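Local atomic coordinates of endoglucanase E (Clostridium thermocellum, PDB entry 2WAO), a protein that probably deacetylates plant cell-wall polysaccharides through a family 2 carbohydrate esterase domain that also binds cello-oligosaccharides, alongside the endo-1,4-beta-glucanase activity of the full enzyme. Residues L91-L99 with F147-Y155; V294-T303 with T315-E326. All coordinates share one frame; numbering follows the deposited sequence.

Contact 1: residues L91-L99 with F147-Y155. With BGC (beta-D-glucopyranose), chain B.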
loop_
_atom_site.group_PDB
_atom_site.type_symbol
_atom_site.label_atom_id
_atom_site.label_comp_id
_atom_site.label_asym_id
_atom_site.label_seq_id
_atom_site.Cartn_x
_atom_site.Cartn_y
_atom_site.Cartn_z
ATOM N N LEU A 91 -7.218 -1.773 13.014
ATOM C CA LEU A 91 -6.505 -0.489 13.224
ATOM C C LEU A 91 -5.534 -0.281 12.046
ATOM O O LEU A 91 -4.594 -1.063 11.869
ATOM C CB LEU A 91 -5.784 -0.495 14.589
ATOM C CG LEU A 91 -4.946 0.729 14.929
ATOM C CD1 LEU A 91 -5.794 2.026 14.894
ATOM C CD2 LEU A 91 -4.242 0.570 16.304
ATOM N N TRP A 92 -5.748 0.770 11.249
ATOM C CA TRP A 92 -5.104 0.906 9.933
ATOM C C TRP A 92 -4.142 2.094 9.901
ATOM O O TRP A 92 -4.502 3.222 10.311
ATOM C CB TRP A 92 -6.198 1.091 8.872
ATOM C CG TRP A 92 -5.734 1.174 7.429
ATOM C CD1 TRP A 92 -5.178 2.264 6.783
ATOM C CD2 TRP A 92 -5.756 0.107 6.472
ATOM N NE1 TRP A 92 -4.856 1.921 5.494
ATOM C CE2 TRP A 92 -5.224 0.615 5.269
ATOM C CE3 TRP A 92 -6.205 -1.232 6.511
ATOM C CZ2 TRP A 92 -5.126 -0.163 4.098
ATOM C CZ3 TRP A 92 -6.085 -2.013 5.336
ATOM C CH2 TRP A 92 -5.585 -1.451 4.141
ATOM N N LYS A 93 -2.912 1.847 9.455
ATOM C CA LYS A 93 -1.932 2.906 9.320
ATOM C C LYS A 93 -2.204 3.599 7.962
ATOM O O LYS A 93 -1.963 3.034 6.864
ATOM C CB LYS A 93 -0.500 2.363 9.366
ATOM C CG LYS A 93 0.553 3.491 9.318
ATOM C CD LYS A 93 1.997 2.885 9.288
ATOM C CE LYS A 93 3.066 3.944 9.598
ATOM N NZ LYS A 93 3.654 4.637 8.365
ATOM N N ARG A 94 -2.745 4.797 8.025
ATOM C CA ARG A 94 -3.101 5.509 6.768
ATOM C C ARG A 94 -1.910 5.977 5.954
ATOM O O ARG A 94 -1.931 5.918 4.706
ATOM C CB ARG A 94 -3.955 6.721 7.105
ATOM C CG ARG A 94 -5.278 6.315 7.680
ATOM C CD ARG A 94 -5.965 7.527 8.385
ATOM N NE ARG A 94 -6.070 8.789 7.583
ATOM C CZ ARG A 94 -7.171 9.233 6.958
ATOM N NH1 ARG A 94 -8.303 8.514 6.896
ATOM N NH2 ARG A 94 -7.149 10.408 6.343
ATOM N N THR A 95 -0.922 6.481 6.673
ATOM C CA THR A 95 0.222 7.211 6.140
ATOM C C THR A 95 1.402 6.303 5.777
ATOM O O THR A 95 1.559 5.178 6.281
ATOM C CB THR A 95 0.689 8.256 7.169
ATOM O OG1 THR A 95 0.578 7.672 8.475
ATOM C CG2 THR A 95 -0.209 9.519 7.112
ATOM N N GLU A 96 2.261 6.796 4.903
ATOM C CA GLU A 96 3.323 5.964 4.333
ATOM C C GLU A 96 4.573 5.839 5.215
ATOM O O GLU A 96 4.719 6.506 6.269
ATOM C CB GLU A 96 3.696 6.496 2.958
ATOM C CG GLU A 96 4.241 7.955 3.028
ATOM C CD GLU A 96 4.545 8.481 1.647
ATOM O OE1 GLU A 96 5.597 8.102 1.075
ATOM O OE2 GLU A 96 3.686 9.257 1.124
ATOM N N ALA A 97 5.470 4.982 4.756
ATOM C CA ALA A 97 6.661 4.591 5.527
ATOM C C ALA A 97 7.552 5.804 5.777
ATOM O O ALA A 97 8.158 5.946 6.873
ATOM C CB ALA A 97 7.412 3.483 4.775
ATOM N N SER A 98 7.608 6.707 4.800
ATOM C CA SER A 98 8.481 7.887 4.965
ATOM C C SER A 98 8.055 8.791 6.143
ATOM O O SER A 98 8.855 9.611 6.613
ATOM C CB SER A 98 8.593 8.712 3.676
ATOM O OG SER A 98 7.364 9.331 3.382
ATOM N N LEU A 99 6.824 8.670 6.628
ATOM C CA LEU A 99 6.384 9.485 7.771
ATOM C C LEU A 99 6.713 8.850 9.148
ATOM O O LEU A 99 6.381 9.412 10.198
ATOM C CB LEU A 99 4.897 9.810 7.685
ATOM C CG LEU A 99 4.567 10.768 6.560
ATOM C CD1 LEU A 99 3.093 10.707 6.191
ATOM C CD2 LEU A 99 5.013 12.235 6.907
ATOM N N PHE A 147 1.418 18.257 -0.343
ATOM C CA PHE A 147 1.224 17.104 0.508
ATOM C C PHE A 147 0.965 17.488 1.964
ATOM O O PHE A 147 1.734 18.266 2.560
ATOM C CB PHE A 147 2.465 16.220 0.456
ATOM C CG PHE A 147 2.347 14.975 1.292
ATOM C CD1 PHE A 147 1.606 13.880 0.814
ATOM C CD2 PHE A 147 2.978 14.878 2.530
ATOM C CE1 PHE A 147 1.507 12.678 1.581
ATOM C CE2 PHE A 147 2.889 13.681 3.319
ATOM C CZ PHE A 147 2.145 12.601 2.844
ATOM N N THR A 148 -0.086 16.899 2.525
ATOM C CA THR A 148 -0.285 16.894 3.989
ATOM C C THR A 148 -0.563 15.460 4.462
ATOM O O THR A 148 -1.343 14.726 3.845
ATOM C CB THR A 148 -1.410 17.845 4.428
ATOM O OG1 THR A 148 -2.671 17.346 4.018
ATOM C CG2 THR A 148 -1.238 19.270 3.799
ATOM N N PRO A 149 0.108 15.021 5.542
ATOM C CA PRO A 149 -0.143 13.652 6.070
ATOM C C PRO A 149 -1.622 13.357 6.327
ATOM O O PRO A 149 -2.077 12.235 6.040
ATOM C CB PRO A 149 0.622 13.658 7.383
ATOM C CG PRO A 149 1.827 14.577 7.055
ATOM C CD PRO A 149 1.157 15.719 6.303
ATOM N N LYS A 150 -2.380 14.352 6.826
ATOM C CA LYS A 150 -3.783 14.157 7.150
ATOM C C LYS A 150 -4.599 13.731 5.938
ATOM O O LYS A 150 -5.629 13.086 6.101
ATOM C CB LYS A 150 -4.414 15.436 7.747
ATOM C CG LYS A 150 -4.628 16.605 6.740
ATOM C CD LYS A 150 -4.810 17.952 7.480
ATOM C CE LYS A 150 -5.273 19.066 6.553
ATOM N NZ LYS A 150 -4.273 19.265 5.512
ATOM N N ASN A 151 -4.153 14.116 4.740
ATOM C CA ASN A 151 -4.939 13.823 3.523
ATOM C C ASN A 151 -4.529 12.537 2.759
ATOM O O ASN A 151 -5.003 12.253 1.634
ATOM C CB ASN A 151 -4.905 15.058 2.609
ATOM C CG ASN A 151 -5.956 16.105 3.016
ATOM O OD1 ASN A 151 -6.922 15.794 3.724
ATOM N ND2 ASN A 151 -5.766 17.325 2.563
ATOM N N GLU A 152 -3.621 11.761 3.350
ATOM C CA GLU A 152 -3.153 10.559 2.677
ATOM C C GLU A 152 -3.883 9.375 3.289
ATOM O O GLU A 152 -3.521 8.900 4.356
ATOM C CB GLU A 152 -1.627 10.404 2.889
ATOM C CG GLU A 152 -1.009 9.106 2.306
ATOM C CD GLU A 152 0.527 9.144 2.391
ATOM O OE1 GLU A 152 1.063 9.108 3.545
ATOM O OE2 GLU A 152 1.178 9.220 1.296
ATOM N N ASN A 153 -4.906 8.893 2.616
ATOM C CA ASN A 153 -5.692 7.797 3.141
ATOM C C ASN A 153 -5.521 6.492 2.332
ATOM O O ASN A 153 -6.333 6.180 1.415
ATOM C CB ASN A 153 -7.174 8.210 3.227
ATOM C CG ASN A 153 -8.050 7.117 3.773
ATOM O OD1 ASN A 153 -9.294 7.218 3.753
ATOM N ND2 ASN A 153 -7.432 6.099 4.344
ATOM N N SER A 154 -4.515 5.693 2.738
ATOM C CA SER A 154 -4.290 4.405 2.058
ATOM C C SER A 154 -5.449 3.404 2.180
ATOM O O SER A 154 -5.507 2.457 1.401
ATOM C CB SER A 154 -2.989 3.733 2.488
ATOM O OG SER A 154 -3.061 3.477 3.870
ATOM N N TYR A 155 -6.343 3.606 3.149
ATOM C CA TYR A 155 -7.529 2.719 3.260
ATOM C C TYR A 155 -8.394 2.865 2.004
ATOM O O TYR A 155 -9.096 1.923 1.629
ATOM C CB TYR A 155 -8.384 3.070 4.499
ATOM C CG TYR A 155 -9.474 2.037 4.821
ATOM C CD1 TYR A 155 -9.131 0.808 5.400
ATOM C CD2 TYR A 155 -10.827 2.298 4.533
ATOM C CE1 TYR A 155 -10.102 -0.121 5.719
ATOM C CE2 TYR A 155 -11.818 1.369 4.841
ATOM C CZ TYR A 155 -11.440 0.174 5.449
ATOM O OH TYR A 155 -12.394 -0.746 5.761
HETATM C C2 BGC B . 8.882 13.572 -2.857
HETATM C C3 BGC B . 8.944 12.870 -1.495
HETATM C C4 BGC B . 8.219 13.682 -0.420
HETATM C C5 BGC B . 6.790 13.909 -0.874
HETATM C C6 BGC B . 5.935 14.608 0.197
HETATM C C1 BGC B . 7.446 13.996 -3.144
HETATM O O2 BGC B . 9.379 12.743 -3.899
HETATM O O3 BGC B . 10.280 12.563 -1.152
HETATM O O4 BGC B . 8.174 12.941 0.782
HETATM O O5 BGC B . 6.916 14.705 -2.040
HETATM O O6 BGC B . 6.144 15.995 0.163
HETATM O O HOH W 1 -3.747 10.319 6.755
#
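S154 joins W92 and R94 through one small hydroxyl, able to accept and donate at once: W92 NE1 donates to S154 OG (2.9 Å, 160°) near the indole plane, and S154 OG in turn donates to R94 O (2.8 Å). The backbone N of S154 also donates to that carbonyl. Y155 turns its ring edge to the indole face of W92, a T-shaped pair with planes at 88°, and its CB adds a CH-pi contact. These contacts fasten the end of strand 85-93, in the N-terminal beta-sandwich, to a loop of the SGNH-hydrolase domain. Arginine suits its place by reaching several acceptors: bent at chi3 (51°), R94 brings NH2 to K150 O (3.1 Å) in the guanidinium plane, while NE donates to a water shared with P149 O and E152 O. N153 lays its side chain nearly parallel over one guanidinium face, CB toward the rim. E152 OE1 accepts from E96 N (2.9 Å), and E152 OE2 lies 2.5 Å from E96 OE2, so one acid probably keeps a proton. Apolar L99 CD1 suits the ring edge of F147, 4.0 Å from CZ. Outside, E139 salt-bridges R94 NH2, and S176 of the glycan pocket bonds E96 OE2.

Contact 2: residues V294-T303 with T315-E326. With BGC (beta-D-glucopyranose), chain C; FMT (formic acid), chain M.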
loop_
_atom_site.group_PDB
_atom_site.type_symbol
_atom_site.label_atom_id
_atom_site.label_comp_id
_atom_site.label_asym_id
_atom_site.label_seq_id
_atom_site.Cartn_x
_atom_site.Cartn_y
_atom_site.Cartn_z
ATOM N N VAL A 294 -1.543 -3.902 -17.349
ATOM C CA VAL A 294 -2.822 -3.171 -17.087
ATOM C C VAL A 294 -2.588 -1.686 -17.242
ATOM O O VAL A 294 -1.622 -1.142 -16.708
ATOM C CB VAL A 294 -3.410 -3.440 -15.662
ATOM C CG1 VAL A 294 -4.778 -2.739 -15.457
ATOM C CG2 VAL A 294 -3.442 -4.946 -15.325
ATOM N N GLU A 295 -3.444 -1.031 -18.023
ATOM C CA GLU A 295 -3.392 0.440 -18.100
ATOM C C GLU A 295 -4.627 1.082 -17.469
ATOM O O GLU A 295 -5.782 0.753 -17.844
ATOM C CB GLU A 295 -3.215 0.933 -19.534
ATOM C CG GLU A 295 -3.115 2.481 -19.538
ATOM C CD GLU A 295 -2.759 3.091 -20.912
ATOM O OE1 GLU A 295 -2.499 2.299 -21.871
ATOM O OE2 GLU A 295 -2.717 4.362 -20.977
ATOM N N PHE A 296 -4.389 1.967 -16.492
ATOM C CA PHE A 296 -5.451 2.816 -15.945
ATOM C C PHE A 296 -5.511 4.057 -16.807
ATOM O O PHE A 296 -4.513 4.784 -16.930
ATOM C CB PHE A 296 -5.165 3.173 -14.493
ATOM C CG PHE A 296 -4.905 1.972 -13.607
ATOM C CD1 PHE A 296 -5.956 1.127 -13.236
ATOM C CD2 PHE A 296 -3.623 1.736 -13.090
ATOM C CE1 PHE A 296 -5.741 0.051 -12.375
ATOM C CE2 PHE A 296 -3.391 0.666 -12.239
ATOM C CZ PHE A 296 -4.442 -0.181 -11.875
ATOM N N PRO A 297 -6.659 4.285 -17.456
ATOM C CA PRO A 297 -6.762 5.446 -18.340
ATOM C C PRO A 297 -6.406 6.718 -17.593
ATOM O O PRO A 297 -6.736 6.886 -16.404
ATOM C CB PRO A 297 -8.259 5.462 -18.715
ATOM C CG PRO A 297 -8.600 4.017 -18.699
ATOM C CD PRO A 297 -7.908 3.507 -17.449
ATOM N N GLN A 298 -5.689 7.586 -18.291
ATOM C CA GLN A 298 -5.234 8.851 -17.712
ATOM C C GLN A 298 -6.400 9.623 -17.074
ATOM O O GLN A 298 -7.481 9.731 -17.657
ATOM C CB GLN A 298 -4.641 9.665 -18.836
ATOM C CG GLN A 298 -4.075 10.954 -18.388
ATOM C CD GLN A 298 -3.750 11.884 -19.546
ATOM O OE1 GLN A 298 -3.707 11.488 -20.726
ATOM N NE2 GLN A 298 -3.509 13.118 -19.207
ATOM N N GLN A 299 -6.182 10.147 -15.882
ATOM C CA GLN A 299 -7.193 10.995 -15.230
ATOM C C GLN A 299 -7.348 12.266 -16.091
ATOM O O GLN A 299 -6.362 12.828 -16.571
ATOM C CB GLN A 299 -6.814 11.309 -13.757
ATOM C CG GLN A 299 -5.514 12.039 -13.611
ATOM C CD GLN A 299 -4.981 12.190 -12.165
ATOM O OE1 GLN A 299 -5.588 11.719 -11.173
ATOM N NE2 GLN A 299 -3.819 12.851 -12.062
ATOM N N ASP A 300 -8.591 12.651 -16.361
ATOM C CA ASP A 300 -8.835 13.796 -17.205
ATOM C C ASP A 300 -9.492 14.978 -16.479
ATOM O O ASP A 300 -9.836 15.978 -17.119
ATOM C CB ASP A 300 -9.650 13.382 -18.437
ATOM C CG ASP A 300 -11.003 12.787 -18.078
ATOM O OD1 ASP A 300 -11.443 12.861 -16.894
ATOM O OD2 ASP A 300 -11.640 12.244 -18.990
ATOM N N GLY A 301 -9.645 14.888 -15.154
ATOM C CA GLY A 301 -10.316 15.951 -14.408
ATOM C C GLY A 301 -11.793 15.735 -14.160
ATOM O O GLY A 301 -12.366 16.342 -13.249
ATOM N N SER A 302 -12.403 14.848 -14.934
ATOM C CA SER A 302 -13.818 14.531 -14.736
ATOM C C SER A 302 -14.064 13.777 -13.399
ATOM O O SER A 302 -15.215 13.701 -12.926
ATOM C CB SER A 302 -14.370 13.762 -15.913
ATOM O OG SER A 302 -13.979 12.410 -15.798
ATOM N N THR A 303 -12.989 13.248 -12.786
ATOM C CA THR A 303 -13.112 12.642 -11.450
ATOM C C THR A 303 -12.339 13.412 -10.376
ATOM O O THR A 303 -11.991 12.857 -9.302
ATOM C CB THR A 303 -12.697 11.149 -11.429
ATOM O OG1 THR A 303 -11.398 11.013 -12.043
ATOM C CG2 THR A 303 -13.757 10.304 -12.186
ATOM N N THR A 315 -11.128 8.457 -8.538
ATOM C CA THR A 315 -10.174 7.888 -9.482
ATOM C C THR A 315 -9.610 6.544 -8.911
ATOM O O THR A 315 -9.554 5.552 -9.648
ATOM C CB THR A 315 -9.051 8.873 -9.781
ATOM O OG1 THR A 315 -9.569 10.006 -10.530
ATOM C CG2 THR A 315 -7.943 8.181 -10.637
ATOM N N HIS A 316 -9.288 6.503 -7.615
ATOM C CA HIS A 316 -8.899 5.235 -6.961
ATOM C C HIS A 316 -9.970 4.163 -7.105
ATOM O O HIS A 316 -9.651 3.007 -7.375
ATOM C CB HIS A 316 -8.532 5.438 -5.486
ATOM C CG HIS A 316 -7.157 6.010 -5.271
ATOM N ND1 HIS A 316 -6.022 5.222 -5.257
ATOM C CD2 HIS A 316 -6.737 7.281 -5.013
ATOM C CE1 HIS A 316 -4.966 5.970 -4.972
ATOM N NE2 HIS A 316 -5.364 7.229 -4.854
ATOM N N GLN A 317 -11.245 4.555 -6.957
ATOM C CA GLN A 317 -12.327 3.622 -7.118
ATOM C C GLN A 317 -12.373 3.066 -8.542
ATOM O O GLN A 317 -12.487 1.885 -8.694
ATOM C CB GLN A 317 -13.666 4.223 -6.665
ATOM C CG GLN A 317 -13.662 4.427 -5.145
ATOM C CD GLN A 317 -14.861 5.184 -4.649
ATOM O OE1 GLN A 317 -15.205 6.243 -5.178
ATOM N NE2 GLN A 317 -15.510 4.651 -3.611
ATOM N N LEU A 318 -12.269 3.917 -9.556
ATOM C CA LEU A 318 -12.216 3.451 -10.957
ATOM C C LEU A 318 -11.057 2.455 -11.190
ATOM O O LEU A 318 -11.195 1.458 -11.909
ATOM C CB LEU A 318 -12.050 4.624 -11.925
ATOM C CG LEU A 318 -13.257 5.575 -12.103
ATOM C CD1 LEU A 318 -12.943 6.573 -13.191
ATOM C CD2 LEU A 318 -14.554 4.746 -12.390
ATOM N N MET A 319 -9.903 2.779 -10.644
ATOM C CA MET A 319 -8.720 1.912 -10.771
ATOM C C MET A 319 -9.005 0.564 -10.126
ATOM O O MET A 319 -8.701 -0.514 -10.691
ATOM C CB MET A 319 -7.548 2.604 -10.096
ATOM C CG MET A 319 -7.016 3.797 -10.823
ATOM S SD MET A 319 -5.679 4.636 -9.852
ATOM C CE MET A 319 -4.354 3.492 -10.092
ATOM N N ALA A 320 -9.591 0.621 -8.941
ATOM C CA ALA A 320 -9.896 -0.613 -8.196
ATOM C C ALA A 320 -10.883 -1.485 -9.008
ATOM O O ALA A 320 -10.677 -2.681 -9.084
ATOM C CB ALA A 320 -10.460 -0.297 -6.818
ATOM N N GLU A 321 -11.887 -0.879 -9.646
ATOM C CA GLU A 321 -12.864 -1.657 -10.455
ATOM C C GLU A 321 -12.130 -2.369 -11.605
ATOM O O GLU A 321 -12.401 -3.568 -11.879
ATOM C CB GLU A 321 -14.019 -0.789 -11.001
ATOM C CG GLU A 321 -14.887 -0.167 -9.883
ATOM C CD GLU A 321 -15.937 0.820 -10.395
ATOM O OE1 GLU A 321 -16.358 0.645 -11.571
ATOM O OE2 GLU A 321 -16.348 1.757 -9.630
ATOM N N ARG A 322 -11.244 -1.641 -12.294
ATOM C CA ARG A 322 -10.503 -2.191 -13.401
ATOM C C ARG A 322 -9.595 -3.341 -12.915
ATOM O O ARG A 322 -9.628 -4.463 -13.472
ATOM C CB ARG A 322 -9.708 -1.100 -14.115
ATOM C CG ARG A 322 -8.834 -1.606 -15.249
ATOM C CD ARG A 322 -8.206 -0.466 -15.996
ATOM N NE ARG A 322 -9.184 0.509 -16.456
ATOM C CZ ARG A 322 -9.858 0.430 -17.608
ATOM N NH1 ARG A 322 -9.669 -0.587 -18.436
ATOM N NH2 ARG A 322 -10.739 1.365 -17.923
ATOM N N LEU A 323 -8.815 -3.066 -11.871
ATOM C CA LEU A 323 -7.807 -4.025 -11.403
ATOM C C LEU A 323 -8.454 -5.305 -10.798
ATOM O O LEU A 323 -7.922 -6.438 -10.970
ATOM C CB LEU A 323 -6.861 -3.365 -10.396
ATOM C CG LEU A 323 -5.782 -4.285 -9.794
ATOM C CD1 LEU A 323 -4.801 -4.749 -10.941
ATOM C CD2 LEU A 323 -5.003 -3.575 -8.666
ATOM N N THR A 324 -9.579 -5.107 -10.107
ATOM C CA THR A 324 -10.341 -6.195 -9.488
ATOM C C THR A 324 -10.760 -7.127 -10.622
ATOM O O THR A 324 -10.590 -8.337 -10.480
ATOM C CB THR A 324 -11.559 -5.680 -8.629
ATOM O OG1 THR A 324 -11.036 -4.980 -7.483
ATOM C CG2 THR A 324 -12.453 -6.862 -8.110
ATOM N N ALA A 325 -11.305 -6.565 -11.713
ATOM C CA ALA A 325 -11.787 -7.404 -12.824
ATOM C C ALA A 325 -10.618 -8.163 -13.495
ATOM O O ALA A 325 -10.782 -9.338 -13.827
ATOM C CB ALA A 325 -12.600 -6.591 -13.839
ATOM N N GLU A 326 -9.458 -7.520 -13.698
ATOM C CA GLU A 326 -8.243 -8.179 -14.252
ATOM C C GLU A 326 -7.773 -9.396 -13.393
ATOM O O GLU A 326 -7.523 -10.513 -13.884
ATOM C CB GLU A 326 -7.092 -7.152 -14.317
ATOM C CG GLU A 326 -7.241 -5.987 -15.351
ATOM C CD GLU A 326 -7.207 -6.424 -16.837
ATOM O OE1 GLU A 326 -6.675 -7.504 -17.160
ATOM O OE2 GLU A 326 -7.716 -5.659 -17.681
HETATM C C2 BGC C . -3.874 16.115 -18.390
HETATM C C3 BGC C . -3.326 16.730 -17.107
HETATM C C4 BGC C . -1.938 17.319 -17.333
HETATM C C5 BGC C . -1.911 18.190 -18.584
HETATM C C6 BGC C . -0.506 18.712 -18.855
HETATM C C1 BGC C . -3.710 17.071 -19.566
HETATM O O1 BGC C . -4.136 16.434 -20.750
HETATM O O2 BGC C . -5.239 15.809 -18.219
HETATM O O3 BGC C . -3.258 15.741 -16.104
HETATM O O4 BGC C . -1.603 17.862 -16.563
HETATM O O5 BGC C . -2.354 17.436 -19.691
HETATM O O6 BGC C . -0.397 19.085 -20.211
HETATM C C FMT M . -9.087 3.963 -13.992
HETATM O O1 FMT M . -8.240 4.880 -14.190
HETATM O O2 FMT M . -9.045 2.744 -14.324
HETATM O O HOH W 2 -8.003 12.036 -9.877
#
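Between F296, P297 and R322 sits a formate, probably left from the crystallisation liquor. Its O2 lies in the guanidinium plane of R322 and accepts from NE (3.1 Å, 158°). This seam joins the outermost strand of the parallel sheet, 291-295, and the loop after it to helix 313-331, the closing strand and helix of the SGNH-hydrolase alpha/beta fold. R322, extended from the helix until it bends at chi3 (-54°), lays one guanidinium face against P297 CD, 3.4 Å from NE; a flat cation and a rigid apolar ring fit well there. The long aliphatic part of the arginine is used too, since CD passes beside E295 O and F296.

F296 is the buried wedge. M319 CE rests over one face of its ring, 3.7 Å from the centroid, and V294 CG1 lies more distantly over the rim of the opposite face. A turn at chi3 (74°) folds the methyl of M319 down onto the ring, with SD farther above the same face in a Met-aromatic contact. A flexible, polarisable methionine can follow an aromatic surface in this way. Beyond the ring, V294 CG2 packs on the CG of E326 (3.9 Å).

At the other end the contact turns polar. T303 and T315 cross, and their OG1 atoms lie 2.6 Å apart, probably hydrogen-bonded, while T303 CG2 meets L318 CD1. Q299 NE2 is held by W309 O and bonds a glucose O6, and its OE1 accepts from a water 2.8 Å away that also bonds T315 OG1.

In the fold
Contacts 1 and 2 have centres 21 Å apart and do not touch, although their nearest atoms come within about 6 Å. Both reach the glycan pocket: contact 1 supplies F147, whose CB is 3.7 Å from O6 of a chain B glucose, and contact 2 supplies Q298 and Q299, with Q298 NE2 3.1 Å from C2 of a chain C glucose. E307, on the loop between 294-303 and 315-326, accepts bonds from T148 and N151 of contact 1. A second route runs through N138, which bonds the backbone N of N153 and touches H316. S176, the partner of E96 in contact 1, and W309, the partner of Q299 in contact 2, are pocket residues as well.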